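Local coordinates for glycerol dehydratase (PDB 1R9D), which dehydrates glycerol to 3-hydroxypropionaldehyde without vitamin B12, probably by way of a glycyl radical, at residues 37-42 and 123-128; 41-44 and 49-52; 87-92 and 276-281. All blocks are in the same frame, centred on the assembly; numbering follows the deposited sequence.

Contact 1 (37-42 and 123-128); sequences ESFKQT and FEYWNG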
loop_
_atom_site.group_PDB
_atom_site.type_symbol
_atom_site.label_atom_id
_atom_site.label_comp_id
_atom_site.label_asym_id
_atom_site.label_seq_id
_atom_site.Cartn_x
_atom_site.Cartn_y
_atom_site.Cartn_z
ATOM N N GLU A 37 -1.084 -22.296 -1.412
ATOM C CA GLU A 37 -1.865 -22.749 -0.269
ATOM C C GLU A 37 -1.801 -21.727 0.867
ATOM O O GLU A 37 -2.813 -21.427 1.500
ATOM C CB GLU A 37 -1.342 -24.110 0.205
ATOM C CG GLU A 37 -1.798 -24.523 1.594
ATOM C CD GLU A 37 -1.452 -25.968 1.916
ATOM O OE1 GLU A 37 -0.300 -26.386 1.655
ATOM O OE2 GLU A 37 -2.335 -26.686 2.438
ATOM N N SER A 38 -0.610 -21.190 1.118
ATOM C CA SER A 38 -0.436 -20.208 2.181
ATOM C C SER A 38 -1.198 -18.918 1.894
ATOM O O SER A 38 -1.937 -18.431 2.747
ATOM C CB SER A 38 1.049 -19.896 2.388
ATOM O OG SER A 38 1.230 -18.980 3.457
ATOM N N PHE A 39 -1.026 -18.365 0.696
ATOM C CA PHE A 39 -1.715 -17.126 0.341
ATOM C C PHE A 39 -3.239 -17.232 0.435
ATOM O O PHE A 39 -3.918 -16.262 0.773
ATOM C CB PHE A 39 -1.311 -16.667 -1.063
ATOM C CG PHE A 39 -0.184 -15.667 -1.074
ATOM C CD1 PHE A 39 1.067 -16.001 -0.568
ATOM C CD2 PHE A 39 -0.386 -14.379 -1.568
ATOM C CE1 PHE A 39 2.108 -15.065 -0.552
ATOM C CE2 PHE A 39 0.643 -13.437 -1.557
ATOM C CZ PHE A 39 1.890 -13.781 -1.046
ATOM N N LYS A 40 -3.778 -18.409 0.137
ATOM C CA LYS A 40 -5.219 -18.609 0.209
ATOM C C LYS A 40 -5.713 -18.470 1.645
ATOM O O LYS A 40 -6.886 -18.177 1.877
ATOM C CB LYS A 40 -5.595 -19.993 -0.328
ATOM C CG LYS A 40 -5.548 -20.105 -1.840
ATOM C CD LYS A 40 -5.984 -21.493 -2.303
ATOM C CE LYS A 40 -5.984 -21.582 -3.821
ATOM N NZ LYS A 40 -6.329 -22.950 -4.300
ATOM N N GLN A 41 -4.812 -18.671 2.601
ATOM C CA GLN A 41 -5.155 -18.587 4.018
ATOM C C GLN A 41 -4.773 -17.274 4.698
ATOM O O GLN A 41 -5.048 -17.091 5.887
ATOM C CB GLN A 41 -4.493 -19.738 4.780
ATOM C CG GLN A 41 -4.987 -21.110 4.376
ATOM C CD GLN A 41 -6.480 -21.248 4.567
ATOM O OE1 GLN A 41 -6.992 -21.063 5.674
ATOM N NE2 GLN A 41 -7.190 -21.568 3.492
ATOM N N THR A 42 -4.150 -16.359 3.957
ATOM C CA THR A 42 -3.724 -15.094 4.544
ATOM C C THR A 42 -4.242 -13.850 3.819
ATOM O O THR A 42 -3.629 -12.787 3.898
ATOM C CB THR A 42 -2.181 -15.018 4.593
ATOM O OG1 THR A 42 -1.659 -15.094 3.261
ATOM C CG2 THR A 42 -1.610 -16.174 5.408
ATOM N N PHE A 123 -1.970 -21.404 -11.618
ATOM C CA PHE A 123 -2.254 -20.396 -12.635
ATOM C C PHE A 123 -3.600 -19.733 -12.357
ATOM O O PHE A 123 -3.758 -18.527 -12.538
ATOM C CB PHE A 123 -2.295 -21.033 -14.030
ATOM C CG PHE A 123 -1.002 -21.680 -14.447
ATOM C CD1 PHE A 123 -1.009 -22.900 -15.116
ATOM C CD2 PHE A 123 0.221 -21.068 -14.186
ATOM C CE1 PHE A 123 0.180 -23.506 -15.518
ATOM C CE2 PHE A 123 1.419 -21.664 -14.586
ATOM C CZ PHE A 123 1.399 -22.885 -15.253
ATOM N N GLU A 124 -4.570 -20.531 -11.917
ATOM C CA GLU A 124 -5.900 -20.010 -11.628
ATOM C C GLU A 124 -5.913 -19.045 -10.445
ATOM O O GLU A 124 -6.500 -17.969 -10.525
ATOM C CB GLU A 124 -6.872 -21.161 -11.356
ATOM C CG GLU A 124 -8.317 -20.723 -11.197
ATOM C CD GLU A 124 -9.243 -21.884 -10.876
ATOM O OE1 GLU A 124 -9.226 -22.886 -11.627
ATOM O OE2 GLU A 124 -9.990 -21.792 -9.877
ATOM N N TYR A 125 -5.265 -19.417 -9.348
ATOM C CA TYR A 125 -5.256 -18.545 -8.180
ATOM C C TYR A 125 -4.534 -17.221 -8.394
ATOM O O TYR A 125 -5.070 -16.159 -8.078
ATOM C CB TYR A 125 -4.612 -19.226 -6.972
ATOM C CG TYR A 125 -4.501 -18.277 -5.790
ATOM C CD1 TYR A 125 -5.625 -17.943 -5.033
ATOM C CD2 TYR A 125 -3.294 -17.644 -5.488
ATOM C CE1 TYR A 125 -5.552 -17.003 -4.008
ATOM C CE2 TYR A 125 -3.209 -16.698 -4.463
ATOM C CZ TYR A 125 -4.344 -16.383 -3.730
ATOM O OH TYR A 125 -4.276 -15.438 -2.731
ATOM N N TRP A 126 -3.316 -17.285 -8.924
ATOM C CA TRP A 126 -2.514 -16.079 -9.111
ATOM C C TRP A 126 -2.904 -15.125 -10.224
ATOM O O TRP A 126 -2.247 -14.105 -10.427
ATOM C CB TRP A 126 -1.042 -16.454 -9.257
ATOM C CG TRP A 126 -0.477 -17.061 -8.019
ATOM C CD1 TRP A 126 -0.406 -18.389 -7.714
ATOM C CD2 TRP A 126 0.066 -16.360 -6.893
ATOM N NE1 TRP A 126 0.149 -18.559 -6.470
ATOM C CE2 TRP A 126 0.448 -17.329 -5.944
ATOM C CE3 TRP A 126 0.267 -15.003 -6.597
ATOM C CZ2 TRP A 126 1.022 -16.990 -4.710
ATOM C CZ3 TRP A 126 0.838 -14.662 -5.370
ATOM C CH2 TRP A 126 1.209 -15.653 -4.443
ATOM N N ASN A 127 -3.975 -15.434 -10.940
ATOM C CA ASN A 127 -4.409 -14.559 -12.014
ATOM C C ASN A 127 -4.716 -13.152 -11.494
ATOM O O ASN A 127 -5.612 -12.962 -10.667
ATOM C CB ASN A 127 -5.645 -15.139 -12.704
ATOM C CG ASN A 127 -6.144 -14.258 -13.825
ATOM O OD1 ASN A 127 -5.376 -13.841 -14.689
ATOM N ND2 ASN A 127 -7.441 -13.970 -13.819
ATOM N N GLY A 128 -3.957 -12.174 -11.986
ATOM C CA GLY A 128 -4.143 -10.791 -11.587
ATOM C C GLY A 128 -3.530 -10.414 -10.249
ATOM O O GLY A 128 -3.620 -9.262 -9.833
#

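Contact 2 (41-44 and 49-52); sequences QTEG and LRRA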
loop_
_atom_site.group_PDB
_atom_site.type_symbol
_atom_site.label_atom_id
_atom_site.label_comp_id
_atom_site.label_asym_id
_atom_site.label_seq_id
_atom_site.Cartn_x
_atom_site.Cartn_y
_atom_site.Cartn_z
ATOM N N GLN A 41 -4.812 -18.671 2.601
ATOM C CA GLN A 41 -5.155 -18.587 4.018
ATOM C C GLN A 41 -4.773 -17.274 4.698
ATOM O O GLN A 41 -5.048 -17.091 5.887
ATOM C CB GLN A 41 -4.493 -19.738 4.780
ATOM C CG GLN A 41 -4.987 -21.110 4.376
ATOM C CD GLN A 41 -6.480 -21.248 4.567
ATOM O OE1 GLN A 41 -6.992 -21.063 5.674
ATOM N NE2 GLN A 41 -7.190 -21.568 3.492
ATOM N N THR A 42 -4.150 -16.359 3.957
ATOM C CA THR A 42 -3.724 -15.094 4.544
ATOM C C THR A 42 -4.242 -13.850 3.819
ATOM O O THR A 42 -3.629 -12.787 3.898
ATOM C CB THR A 42 -2.181 -15.018 4.593
ATOM O OG1 THR A 42 -1.659 -15.094 3.261
ATOM C CG2 THR A 42 -1.610 -16.174 5.408
ATOM N N GLU A 43 -5.375 -13.978 3.136
ATOM C CA GLU A 43 -5.958 -12.865 2.384
ATOM C C GLU A 43 -6.178 -11.577 3.178
ATOM O O GLU A 43 -6.045 -10.483 2.630
ATOM C CB GLU A 43 -7.296 -13.287 1.766
ATOM C CG GLU A 43 -7.207 -14.467 0.803
ATOM C CD GLU A 43 -6.698 -14.086 -0.581
ATOM O OE1 GLU A 43 -6.376 -12.898 -0.807
ATOM O OE2 GLU A 43 -6.628 -14.986 -1.446
ATOM N N GLY A 44 -6.520 -11.702 4.457
ATOM C CA GLY A 44 -6.772 -10.520 5.269
ATOM C C GLY A 44 -5.557 -9.951 5.971
ATOM O O GLY A 44 -5.681 -9.093 6.845
ATOM N N LEU A 49 3.344 -9.615 6.018
ATOM C CA LEU A 49 3.052 -10.776 6.850
ATOM C C LEU A 49 2.700 -11.973 5.962
ATOM O O LEU A 49 3.029 -13.111 6.290
ATOM C CB LEU A 49 1.911 -10.436 7.817
ATOM C CG LEU A 49 1.986 -10.953 9.258
ATOM C CD1 LEU A 49 3.382 -10.780 9.837
ATOM C CD2 LEU A 49 0.980 -10.181 10.104
ATOM N N ARG A 50 2.042 -11.721 4.834
ATOM C CA ARG A 50 1.703 -12.798 3.906
ATOM C C ARG A 50 2.996 -13.435 3.398
ATOM O O ARG A 50 3.088 -14.655 3.249
ATOM C CB ARG A 50 0.898 -12.263 2.719
ATOM C CG ARG A 50 -0.539 -11.906 3.060
ATOM C CD ARG A 50 -1.508 -12.616 2.122
ATOM N NE ARG A 50 -1.854 -11.805 0.971
ATOM C CZ ARG A 50 -2.634 -12.204 -0.026
ATOM N NH1 ARG A 50 -3.160 -13.423 -0.029
ATOM N NH2 ARG A 50 -2.906 -11.368 -1.010
ATOM N N ARG A 51 3.994 -12.596 3.138
ATOM C CA ARG A 51 5.286 -13.070 2.653
ATOM C C ARG A 51 6.016 -13.886 3.723
ATOM O O ARG A 51 6.659 -14.890 3.418
ATOM C CB ARG A 51 6.161 -11.884 2.226
ATOM C CG ARG A 51 5.684 -11.138 0.975
ATOM C CD ARG A 51 5.708 -12.033 -0.264
ATOM N NE ARG A 51 6.969 -12.765 -0.364
ATOM C CZ ARG A 51 7.307 -13.553 -1.380
ATOM N NH1 ARG A 51 6.480 -13.719 -2.405
ATOM N NH2 ARG A 51 8.467 -14.195 -1.356
ATOM N N ALA A 52 5.927 -13.449 4.977
ATOM C CA ALA A 52 6.586 -14.158 6.071
ATOM C C ALA A 52 5.923 -15.515 6.313
ATOM O O ALA A 52 6.605 -16.532 6.443
ATOM C CB ALA A 52 6.541 -13.320 7.346
HETATM O O HOH W 1 0.781 -16.203 2.917
#

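Contact 3 (87-92 and 276-281); sequences PEFSNK and IESNGH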
loop_
_atom_site.group_PDB
_atom_site.type_symbol
_atom_site.label_atom_id
_atom_site.label_comp_id
_atom_site.label_asym_id
_atom_site.label_seq_id
_atom_site.Cartn_x
_atom_site.Cartn_y
_atom_site.Cartn_z
ATOM N N PRO A 87 5.358 -18.229 -8.822
ATOM C CA PRO A 87 4.142 -17.649 -9.390
ATOM C C PRO A 87 3.755 -16.260 -8.903
ATOM O O PRO A 87 2.943 -15.598 -9.539
ATOM C CB PRO A 87 3.080 -18.692 -9.054
ATOM C CG PRO A 87 3.536 -19.186 -7.724
ATOM C CD PRO A 87 5.026 -19.370 -7.946
ATOM N N GLU A 88 4.333 -15.825 -7.786
ATOM C CA GLU A 88 4.020 -14.511 -7.230
ATOM C C GLU A 88 4.513 -13.362 -8.101
ATOM O O GLU A 88 4.018 -12.240 -7.987
ATOM C CB GLU A 88 4.610 -14.360 -5.821
ATOM C CG GLU A 88 6.133 -14.442 -5.745
ATOM C CD GLU A 88 6.643 -15.798 -5.287
ATOM O OE1 GLU A 88 7.350 -15.846 -4.259
ATOM O OE2 GLU A 88 6.348 -16.814 -5.953
ATOM N N PHE A 89 5.488 -13.635 -8.966
ATOM C CA PHE A 89 6.029 -12.598 -9.844
ATOM C C PHE A 89 5.358 -12.633 -11.215
ATOM O O PHE A 89 4.933 -11.601 -11.727
ATOM C CB PHE A 89 7.544 -12.765 -9.960
ATOM C CG PHE A 89 8.251 -12.739 -8.632
ATOM C CD1 PHE A 89 8.995 -13.831 -8.199
ATOM C CD2 PHE A 89 8.147 -11.625 -7.798
ATOM C CE1 PHE A 89 9.627 -13.820 -6.951
ATOM C CE2 PHE A 89 8.772 -11.602 -6.552
ATOM C CZ PHE A 89 9.514 -12.700 -6.123
ATOM N N SER A 90 5.268 -13.824 -11.803
ATOM C CA SER A 90 4.606 -14.022 -13.095
ATOM C C SER A 90 4.460 -15.528 -13.263
ATOM O O SER A 90 5.173 -16.294 -12.620
ATOM C CB SER A 90 5.433 -13.455 -14.257
ATOM O OG SER A 90 6.569 -14.257 -14.519
ATOM N N ASN A 91 3.540 -15.961 -14.114
ATOM C CA ASN A 91 3.359 -17.396 -14.313
ATOM C C ASN A 91 2.646 -17.745 -15.608
ATOM O O ASN A 91 2.697 -18.891 -16.056
ATOM C CB ASN A 91 2.594 -17.991 -13.132
ATOM C CG ASN A 91 1.240 -17.354 -12.946
ATOM O OD1 ASN A 91 0.310 -17.601 -13.719
ATOM N ND2 ASN A 91 1.122 -16.507 -11.926
ATOM N N LYS A 92 1.983 -16.766 -16.212
ATOM C CA LYS A 92 1.273 -17.014 -17.459
ATOM C C LYS A 92 2.223 -17.453 -18.572
ATOM O O LYS A 92 1.825 -18.182 -19.479
ATOM C CB LYS A 92 0.489 -15.769 -17.882
ATOM C CG LYS A 92 -0.705 -15.468 -16.973
ATOM C CD LYS A 92 -1.496 -14.262 -17.452
ATOM C CE LYS A 92 -2.580 -13.869 -16.448
ATOM N NZ LYS A 92 -3.543 -14.981 -16.186
ATOM N N ILE A 276 14.969 -19.433 -1.774
ATOM C CA ILE A 276 13.670 -20.076 -1.595
ATOM C C ILE A 276 12.622 -18.967 -1.460
ATOM O O ILE A 276 11.510 -19.078 -1.963
ATOM C CB ILE A 276 13.651 -20.975 -0.336
ATOM C CG1 ILE A 276 14.653 -22.119 -0.508
ATOM C CG2 ILE A 276 12.244 -21.527 -0.109
ATOM C CD1 ILE A 276 14.723 -23.074 0.676
ATOM N N GLU A 277 12.999 -17.879 -0.798
ATOM C CA GLU A 277 12.085 -16.758 -0.625
ATOM C C GLU A 277 11.787 -16.085 -1.962
ATOM O O GLU A 277 10.646 -15.719 -2.244
ATOM C CB GLU A 277 12.676 -15.730 0.349
ATOM C CG GLU A 277 11.820 -14.478 0.502
ATOM C CD GLU A 277 12.364 -13.513 1.548
ATOM O OE1 GLU A 277 13.536 -13.096 1.425
ATOM O OE2 GLU A 277 11.614 -13.170 2.491
ATOM N N SER A 278 12.816 -15.928 -2.791
ATOM C CA SER A 278 12.651 -15.282 -4.090
ATOM C C SER A 278 13.626 -15.869 -5.097
ATOM O O SER A 278 14.651 -16.427 -4.714
ATOM C CB SER A 278 12.903 -13.773 -3.956
ATOM O OG SER A 278 12.880 -13.135 -5.224
ATOM N N ASN A 279 13.310 -15.738 -6.383
ATOM C CA ASN A 279 14.190 -16.271 -7.416
ATOM C C ASN A 279 14.982 -15.195 -8.152
ATOM O O ASN A 279 15.453 -15.416 -9.262
ATOM C CB ASN A 279 13.407 -17.135 -8.418
ATOM C CG ASN A 279 12.472 -16.336 -9.297
ATOM O OD1 ASN A 279 12.124 -15.194 -8.995
ATOM N ND2 ASN A 279 12.043 -16.947 -10.400
ATOM N N GLY A 280 15.122 -14.020 -7.547
ATOM C CA GLY A 280 15.933 -13.011 -8.203
ATOM C C GLY A 280 17.319 -13.632 -8.233
ATOM O O GLY A 280 17.710 -14.299 -7.267
ATOM N N HIS A 281 18.062 -13.464 -9.326
ATOM C CA HIS A 281 19.393 -14.053 -9.374
ATOM C C HIS A 281 20.478 -13.062 -8.962
ATOM O O HIS A 281 20.183 -12.006 -8.399
ATOM C CB HIS A 281 19.691 -14.668 -10.757
ATOM C CG HIS A 281 19.591 -13.708 -11.902
ATOM N ND1 HIS A 281 18.561 -13.748 -12.817
ATOM C CD2 HIS A 281 20.409 -12.705 -12.301
ATOM C CE1 HIS A 281 18.749 -12.812 -13.730
ATOM N NE2 HIS A 281 19.864 -12.165 -13.439
#

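Contact 1 (37-42 and 123-128)
Lys40 and Tyr125, each within a turn of the end of its helix, mark the nearest approach of the two backbones, with CA atoms 8.4 Å apart, so the gap is bridged wholly by side chains and no hydrogen bond crosses it. Phe39 and Trp126 carry the buried half. The indole turns an edge toward the phenyl face, its CH2 standing 3.5 Å above the ring plane and over the centre; the centroids of the Phe39 ring and the six-membered ring of Trp126 are 4.8 Å apart and the planes meet at 50°, an edge-to-face pair tilted well away from perpendicular. Trp126 reaches this far because CG is anti to its own carbonyl carbon (chi1 -65°) and the long bicycle extends across the gap, its far end, the six-membered ring, doing the touching. Tyr125 touches the same phenylalanine differently: its OH lies near the plane of the phenyl ring, at the edge, and 3.6 Å from Phe39 CB. The tyrosine also packs on its neighbour, with Tyr125 CD2 3.6 Å above the indole plane toward the rim. On the exposed side Lys40 slides past Tyr125 in the opposite direction, and its CG makes an off-centre CH-pi contact, 4.2 Å from the Tyr125 ring centroid and 29° off the normal. A lysine suits this rim because its methylenes cover the ring while the extended chain carries the ammonium on to a salt bridge with Asp121. The other polar ends also find partners close by: Tyr125 OH bonds to Glu43 and Trp126 NE1 to Thr36. The contact thus joins the end of helix 30-40 to that of helix 113-125, with helix 47-61 lying against Phe39 through Ala54 and the loop at Pro87 and Asn91 packed on Trp126.

Contact 2 (41-44 and 49-52)
The Arg50 guanidinium has Glu43 CA over one face and Thr42 OG1 near the plane at its edge, without a bond to it, while the carboxylate of Glu43 comes to it with its own plane turned by 48°. That twist excludes the flat, two-pronged pairing of an ideal arginine-carboxylate couple. What remains is a rather long salt bridge, with Glu43 OE1 3.4 Å from Arg50 NH1. Glu43 starts away from the helix and returns: its chain bends at chi2 (-79°), which folds the acid back toward the arginine. Its second oxygen, OE2, is held by Tyr125, so the carboxylate serves two partners and its rotation is restrained. Arg50 is bent too, at chi2 and chi3, and its aliphatic part crosses Thr42 at a slant; the modelled approach of its CD to the threonine oxygens is too short to be trusted in detail. NH1 makes a further, weak bond to Phe39 O. A water bridges the threonine side, 2.7 Å from Thr42 OG1 and donating to Arg50 O over 2.8 Å, which satisfies a buried hydroxyl next to the helix backbone. Threonine fits here because a short side chain brings its hydroxyl to that water. The loop backbone also meets the second subunit: Arg516 of that subunit bonds to Glu43 O, and Ser137 of the same neighbour to Gly44 O. Overall this is the tight connection of a helical hairpin, in which helix 30-40 turns back into helix 47-61 and the loop residues are tied to the first turn of the second helix.

Contact 3 (87-92 and 276-281)
Phe89 meets Ser278 and Asn279 through CD1, CE1 and CZ, and this is the tight part of a wholly buried contact. Its CZ lies 3.5 Å from Ser278 OG, and its CD1 is equally close to Asn279 OD1. The phenyl ring and the Asn279 amide are almost parallel, their planes only 5° apart, and the two side chains slide past each other in opposite directions. Glu88 CG closes over one phenyl face, 3.6 Å above the plane near its centre, so the aromatic is also backed from within its own loop. Phenylalanine suits a site bordered by polar atoms because those atoms are engaged elsewhere: Asn279 OD1 accepts from Gly161 N, its ND2 pairs with Asn160, and Ser278 OG receives a weak bond from Gly280 N. Ser278 is where the chain leaves helix 260-277, and the segment beyond it continues to His281, whose NE2 hydrogen-bonds a bound glycerol, consistent with a place near the ligand site of the pyruvate formate-lyase-like fold. The loop facing it is braced internally by Asn91 ND2, which donates to Pro87 O over 3.1 Å at an N-H...O angle of 156°, arriving on a lone pair in the carbonyl plane. Packing is looser toward the helix end. There Glu88 OE1 remains 3.9 Å from Glu277 O, with no bond between them, and the acid, bent at chi2 (-100°), instead meets the guanidinium groups of Arg31 and Arg51. Glu277 points away, its carboxylate accepting from the backbone N of Phe521 and Leu522.

Contacts 1 and 2 share Gln41 and Thr42 and have centres about 10 Å apart, so the hairpin loop of contact 2 continues directly from the helix end used in contact 1; both also reach the second subunit. Contact 3 lies deeper, its centre about 14 Å from that of contact 1 and about 17 Å from that of contact 2. Polar side chains span these gaps: Arg51 NH1 forms a 3.0 Å salt bridge with Glu88 OE1, and Asn127 OD1 lies 2.6 Å from Lys92 NZ, a probable hydrogen bond. Contact 3 is the one near a bound glycerol, about 12 Å from the side chain of Asn279, while contacts 1 and 2 lie far from the chain centre, beside the second subunit.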